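PDB 1Y9K: IAA acetyltransferase from Bacillus cereus ATCC 14579, which probably transfers an acetyl group from acetyl-CoA to an amino group of its acceptor, as members of the GNAT N-acetyltransferase family do. Local coordinates for residues V41-G45 with G46-G50; E71-Q74 with G75-I78; D124-Y127 with F128-Y132. All blocks are in the same frame, centred on the assembly; numbering follows the deposited sequence.

Interaction 1. Residues V41-G45 with G46-G50; sequences VAKQG and GSVIG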
# COMPACT_ATOMS: atom_id res chain seq x y z
N VAL A 41 -3.95 -6.37 8.77
CA VAL A 41 -5.32 -6.09 8.32
C VAL A 41 -6.07 -5.14 9.26
O VAL A 41 -5.79 -5.08 10.45
CB VAL A 41 -6.15 -7.38 8.04
CG1 VAL A 41 -5.49 -8.22 6.96
CG2 VAL A 41 -6.38 -8.20 9.33
N ALA A 42 -7.02 -4.39 8.69
CA ALA A 42 -7.94 -3.57 9.46
C ALA A 42 -9.31 -4.26 9.52
O ALA A 42 -9.83 -4.73 8.50
CB ALA A 42 -8.07 -2.19 8.85
N LYS A 43 -9.88 -4.33 10.72
CA LYS A 43 -11.21 -4.93 10.92
C LYS A 43 -12.20 -3.93 11.50
O LYS A 43 -11.84 -3.16 12.40
CB LYS A 43 -11.12 -6.16 11.83
CG LYS A 43 -10.04 -7.14 11.44
CD LYS A 43 -10.19 -8.45 12.17
CE LYS A 43 -9.01 -9.35 11.88
NZ LYS A 43 -9.34 -10.79 12.04
N GLN A 44 -13.42 -3.91 10.96
CA GLN A 44 -14.56 -3.17 11.55
C GLN A 44 -15.92 -3.51 10.91
O GLN A 44 -16.04 -3.62 9.68
CB GLN A 44 -14.35 -1.64 11.57
CG GLN A 44 -14.54 -0.93 10.25
CD GLN A 44 -15.47 0.25 10.36
OE1 GLN A 44 -15.09 1.39 10.10
NE2 GLN A 44 -16.72 -0.01 10.75
N GLY A 45 -16.94 -3.67 11.77
CA GLY A 45 -18.29 -4.04 11.35
C GLY A 45 -18.41 -5.53 11.11
O GLY A 45 -19.22 -5.98 10.30
N GLY A 46 -17.57 -6.30 11.82
CA GLY A 46 -17.53 -7.75 11.68
C GLY A 46 -16.76 -8.31 10.48
O GLY A 46 -16.94 -9.47 10.13
N SER A 47 -15.89 -7.51 9.86
CA SER A 47 -15.13 -7.98 8.69
C SER A 47 -13.80 -7.25 8.45
O SER A 47 -13.61 -6.13 8.93
CB SER A 47 -16.00 -7.95 7.43
OG SER A 47 -16.15 -6.63 6.92
N VAL A 48 -12.90 -7.90 7.73
CA VAL A 48 -11.66 -7.28 7.23
C VAL A 48 -11.94 -6.30 6.08
O VAL A 48 -12.39 -6.69 5.00
CB VAL A 48 -10.63 -8.35 6.78
CG1 VAL A 48 -9.43 -7.68 6.07
CG2 VAL A 48 -10.18 -9.17 7.97
N ILE A 49 -11.65 -5.02 6.32
CA ILE A 49 -12.01 -3.94 5.40
C ILE A 49 -10.81 -3.07 4.93
O ILE A 49 -10.96 -2.14 4.14
CB ILE A 49 -13.13 -3.04 6.00
CG1 ILE A 49 -12.84 -2.65 7.46
CG2 ILE A 49 -14.48 -3.74 5.93
CD1 ILE A 49 -11.71 -1.66 7.67
N GLY A 50 -9.62 -3.41 5.43
CA GLY A 50 -8.39 -2.72 5.08
C GLY A 50 -7.21 -3.67 5.20
O GLY A 50 -7.28 -4.68 5.91
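Strands 38-43 and 48-56 form a beta hairpin whose pairing slips by one residue, Ala42 O taking Ile49 N at 2.9 Å and, weakly, Gly50 N: a classic beta bulge. One carbonyl thus faces two consecutive amides, and the local strand axes splay to 120° instead of running strictly antiparallel. Ala42 is gripped from its other end as well, its N donating to Gly50 O (2.8 Å) from well above that carbonyl's plane. Toward the turn Gln44 N meets Ser47 O at 3.0 Å, nearly along the C=O axis, and the positive phi angles of Gly45 and Gly46 fit a two-residue type I' turn. On one face of the hairpin, Val48 divides its methyls: CG1, anti to its backbone N (chi1 172°), reaches Val41 CB at 3.8 Å, while CG2 lies 4.0 Å from Lys43 CG, on the apolar stem of a lysine whose NZ forms a long, weak ion pair with Glu8. Beside Ala42, Ile49 holds CG1 between its backbone N and carbonyl carbon (chi1 47°), which brings CG1 and CD1 back to Gln44 and Ala42. The Gln44 chain crosses that of Ile49 obliquely, Gln44 CG to Ile49 CG1 3.7 Å. Beyond that crossing, Ile49 CD1 reaches Ala42 CB at 3.9 Å.

Interaction 2. Residues E71-Q74 with G75-I78; sequences EHLQ and GKGI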
# COMPACT_ATOMS: atom_id res chain seq x y z
N GLU A 71 -13.98 -0.80 -0.99
CA GLU A 71 -14.50 0.25 -1.87
C GLU A 71 -15.58 1.11 -1.21
O GLU A 71 -15.51 2.33 -1.28
CB GLU A 71 -15.05 -0.34 -3.18
CG GLU A 71 -13.97 -0.74 -4.21
CD GLU A 71 -14.47 -1.77 -5.25
OE1 GLU A 71 -14.92 -2.89 -4.86
OE2 GLU A 71 -14.40 -1.45 -6.47
N HIS A 72 -16.54 0.47 -0.56
CA HIS A 72 -17.68 1.17 0.05
C HIS A 72 -17.30 1.98 1.30
O HIS A 72 -18.10 2.81 1.77
CB HIS A 72 -18.80 0.18 0.37
CG HIS A 72 -18.50 -0.76 1.50
ND1 HIS A 72 -17.56 -1.77 1.40
CD2 HIS A 72 -19.02 -0.86 2.74
CE1 HIS A 72 -17.51 -2.44 2.53
NE2 HIS A 72 -18.39 -1.91 3.37
N LEU A 73 -16.10 1.76 1.82
CA LEU A 73 -15.65 2.43 3.04
C LEU A 73 -14.56 3.48 2.81
O LEU A 73 -14.07 4.08 3.77
CB LEU A 73 -15.17 1.41 4.08
CG LEU A 73 -16.17 0.42 4.67
CD1 LEU A 73 -15.53 -0.28 5.85
CD2 LEU A 73 -17.47 1.10 5.11
N GLN A 74 -14.19 3.71 1.54
CA GLN A 74 -13.09 4.64 1.21
C GLN A 74 -13.43 6.11 1.49
O GLN A 74 -14.60 6.50 1.50
CB GLN A 74 -12.60 4.44 -0.24
CG GLN A 74 -11.74 3.18 -0.44
CD GLN A 74 -11.48 2.84 -1.90
OE1 GLN A 74 -11.77 3.63 -2.80
NE2 GLN A 74 -10.93 1.66 -2.14
N GLY A 75 -12.39 6.91 1.74
CA GLY A 75 -12.56 8.30 2.18
C GLY A 75 -13.29 8.43 3.51
O GLY A 75 -14.09 9.35 3.69
N LYS A 76 -13.03 7.51 4.44
CA LYS A 76 -13.61 7.58 5.79
C LYS A 76 -12.53 7.67 6.86
O LYS A 76 -12.83 7.75 8.06
CB LYS A 76 -14.56 6.40 6.04
CG LYS A 76 -15.91 6.57 5.35
CD LYS A 76 -16.77 5.32 5.46
CE LYS A 76 -17.90 5.34 4.43
NZ LYS A 76 -19.06 6.18 4.84
N GLY A 77 -11.27 7.68 6.43
CA GLY A 77 -10.13 7.88 7.32
C GLY A 77 -9.38 6.60 7.61
O GLY A 77 -8.45 6.60 8.41
N ILE A 78 -9.78 5.52 6.94
CA ILE A 78 -9.19 4.20 7.17
C ILE A 78 -7.80 4.06 6.52
O ILE A 78 -6.91 3.43 7.09
CB ILE A 78 -10.17 3.06 6.76
CG1 ILE A 78 -11.49 3.20 7.53
CG2 ILE A 78 -9.58 1.67 7.04
CD1 ILE A 78 -12.67 2.48 6.90
O HOH W 1 -11.52 5.10 4.29
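Lys76 turns its CG away from its own carbonyl carbon (chi1 -76°) and then runs almost straight, which lays its aliphatic stem along the backbone of Leu73 until a bend at chi4 (-80°) turns the ammonium end aside. Lys76 CB and CD both come close to one oxygen, Leu73 O, at 3.3 Å and 3.4 Å, and Lys76 CE lies 3.7 Å from His72 O. Ile78 CD1 comes in beside the same Leu73 carbonyl and packs on Leu73 CB at 3.9 Å, the two side chains crossing at a slant. Water 1 bridges the two halves of the loop, set among three backbone groups. The water donates to Leu73 O at 2.8 Å, accepts from Lys76 N at 2.8 Å and accepts from Ile78 N at 3.2 Å, so an amide at the start of helix 78-92 is tied back to the 3-10 turn of residues 71-73. Gln74 is held by a separate bond, its NE2 donating to Val69 O at the end of the preceding strand. Gly75 and Gly77 both take positive phi, and Gly77 is the N-cap of the helix. Gln74 to Ile78 supply the first five positions of the Q/R-x-x-G-x-G/A signature of the GNAT fold, consistent with the strand-to-helix loop whose amides, in relatives, bind the pyrophosphate of acetyl-CoA.

Interaction 3. Residues D124-Y127 with F128-Y132; sequences DFDY and FSKHY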
# COMPACT_ATOMS: atom_id res chain seq x y z
N ASP A 124 9.10 5.49 -11.84
CA ASP A 124 9.39 4.33 -12.68
C ASP A 124 8.47 4.39 -13.89
O ASP A 124 7.27 4.11 -13.78
CB ASP A 124 9.14 2.99 -11.96
CG ASP A 124 10.07 2.75 -10.78
OD1 ASP A 124 11.18 3.33 -10.72
OD2 ASP A 124 9.68 1.93 -9.90
N PHE A 125 9.02 4.75 -15.05
CA PHE A 125 8.24 4.89 -16.27
C PHE A 125 7.78 3.54 -16.83
O PHE A 125 8.54 2.59 -16.87
CB PHE A 125 9.02 5.67 -17.34
CG PHE A 125 9.23 7.11 -16.98
CD1 PHE A 125 10.48 7.55 -16.55
CD2 PHE A 125 8.18 8.03 -17.06
CE1 PHE A 125 10.69 8.90 -16.21
CE2 PHE A 125 8.37 9.37 -16.71
CZ PHE A 125 9.63 9.80 -16.28
N ASP A 126 6.52 3.49 -17.25
CA ASP A 126 5.93 2.32 -17.92
C ASP A 126 5.82 1.10 -17.00
O ASP A 126 5.67 -0.03 -17.48
CB ASP A 126 6.68 1.97 -19.21
CG ASP A 126 6.56 3.05 -20.27
OD1 ASP A 126 5.43 3.50 -20.56
OD2 ASP A 126 7.62 3.44 -20.83
N TYR A 127 5.87 1.33 -15.70
CA TYR A 127 5.83 0.25 -14.72
C TYR A 127 4.62 -0.66 -14.94
O TYR A 127 4.76 -1.89 -14.98
CB TYR A 127 5.80 0.83 -13.30
CG TYR A 127 5.71 -0.21 -12.22
CD1 TYR A 127 6.87 -0.69 -11.57
CD2 TYR A 127 4.48 -0.74 -11.83
CE1 TYR A 127 6.78 -1.66 -10.56
CE2 TYR A 127 4.39 -1.71 -10.83
CZ TYR A 127 5.54 -2.16 -10.20
OH TYR A 127 5.43 -3.11 -9.21
N PHE A 128 3.45 -0.04 -15.09
CA PHE A 128 2.20 -0.79 -15.11
C PHE A 128 1.99 -1.53 -16.41
O PHE A 128 1.55 -2.68 -16.40
CB PHE A 128 1.03 0.14 -14.80
CG PHE A 128 1.02 0.61 -13.40
CD1 PHE A 128 1.68 1.78 -13.05
CD2 PHE A 128 0.41 -0.15 -12.40
CE1 PHE A 128 1.70 2.21 -11.73
CE2 PHE A 128 0.42 0.26 -11.07
CZ PHE A 128 1.06 1.45 -10.73
N SER A 129 2.34 -0.89 -17.52
CA SER A 129 2.30 -1.50 -18.84
C SER A 129 3.13 -2.78 -18.84
O SER A 129 2.76 -3.76 -19.48
CB SER A 129 2.85 -0.51 -19.88
OG SER A 129 2.54 0.83 -19.53
N LYS A 130 4.23 -2.75 -18.09
CA LYS A 130 5.20 -3.83 -18.02
C LYS A 130 4.77 -4.98 -17.10
O LYS A 130 5.10 -6.14 -17.36
CB LYS A 130 6.53 -3.27 -17.54
CG LYS A 130 7.72 -3.73 -18.33
CD LYS A 130 8.76 -2.63 -18.42
CE LYS A 130 8.33 -1.54 -19.40
NZ LYS A 130 9.28 -0.39 -19.34
N HIS A 131 4.05 -4.65 -16.02
CA HIS A 131 3.68 -5.64 -15.01
C HIS A 131 2.29 -6.25 -15.22
O HIS A 131 1.97 -7.27 -14.63
CB HIS A 131 3.76 -5.03 -13.61
CG HIS A 131 5.16 -4.89 -13.10
ND1 HIS A 131 6.05 -3.96 -13.60
CD2 HIS A 131 5.83 -5.57 -12.14
CE1 HIS A 131 7.20 -4.07 -12.97
NE2 HIS A 131 7.10 -5.03 -12.07
N TYR A 132 1.48 -5.61 -16.05
CA TYR A 132 0.11 -6.08 -16.26
C TYR A 132 -0.25 -6.17 -17.74
O TYR A 132 0.04 -5.25 -18.51
CB TYR A 132 -0.89 -5.21 -15.51
CG TYR A 132 -0.55 -5.03 -14.04
CD1 TYR A 132 0.15 -3.91 -13.60
CD2 TYR A 132 -0.91 -6.00 -13.11
CE1 TYR A 132 0.48 -3.75 -12.27
CE2 TYR A 132 -0.59 -5.85 -11.76
CZ TYR A 132 0.11 -4.72 -11.35
OH TYR A 132 0.43 -4.56 -10.03
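A type II beta turn from Asp124 to Tyr127 launches the short helix 127-131, which carries an aromatic cluster of Tyr127, Phe128 and, one turn on, His131. The imidazole of His131 lies flat over one face of the Tyr127 ring, centroids 3.9 Å apart and planes at 13°; His131 CE1 lies 3.4 Å from Tyr127 CE1. Two features fix this stack. Tyr127 holds CG anti to its backbone N (chi1 178°), which brings the phenol against the imidazole, and His131 ND1 donates to Tyr127 O at 2.8 Å, which restrains the imidazole's rotation. Tyr127 O also receives weak bonds from Lys130 N and His131 N. Phe128 meets the phenol differently, T-shaped: the Tyr127 edge points at its face, with centroids 5.2 Å apart and planes at 70°. At the helix start, Lys130 N donates to Asp126 O (3.1 Å), while Lys130 NZ stays 4.4 Å from Asp126 OD2, beyond salt-bridge range. Tyr127 and Phe128 lean on Met146 of strand 141-152, the Asp145 carboxylate (OD1) of that strand accepts from Asp126 N, and His131 touches Gln29 of helix 27-36, so the short helix bridges these two elements.

In the fold
Interactions 1 and 2 adjoin: their centres lie 11 Å apart, and Ile49 of the hairpin packs against both Leu73 (Ile49 CG2 to Leu73 CD1, 3.6 Å) and Ile78, joining the 48-56 strand to the loop that opens helix 78-92. Interaction 3 stands on the far side of the chain's centre from interaction 1, its nearest atoms about 15 Å from interaction 2. Chemistry follows place. The partly buried hairpin relies on strand amides and aliphatic contacts; residues 71-78, at the surface, are linked through a water on backbone groups and a small Leu73-Ile78 contact; residues 124-132, also at the surface, use stacked aromatic rings and helical bonds where strand 119-124 gives way to a short helix.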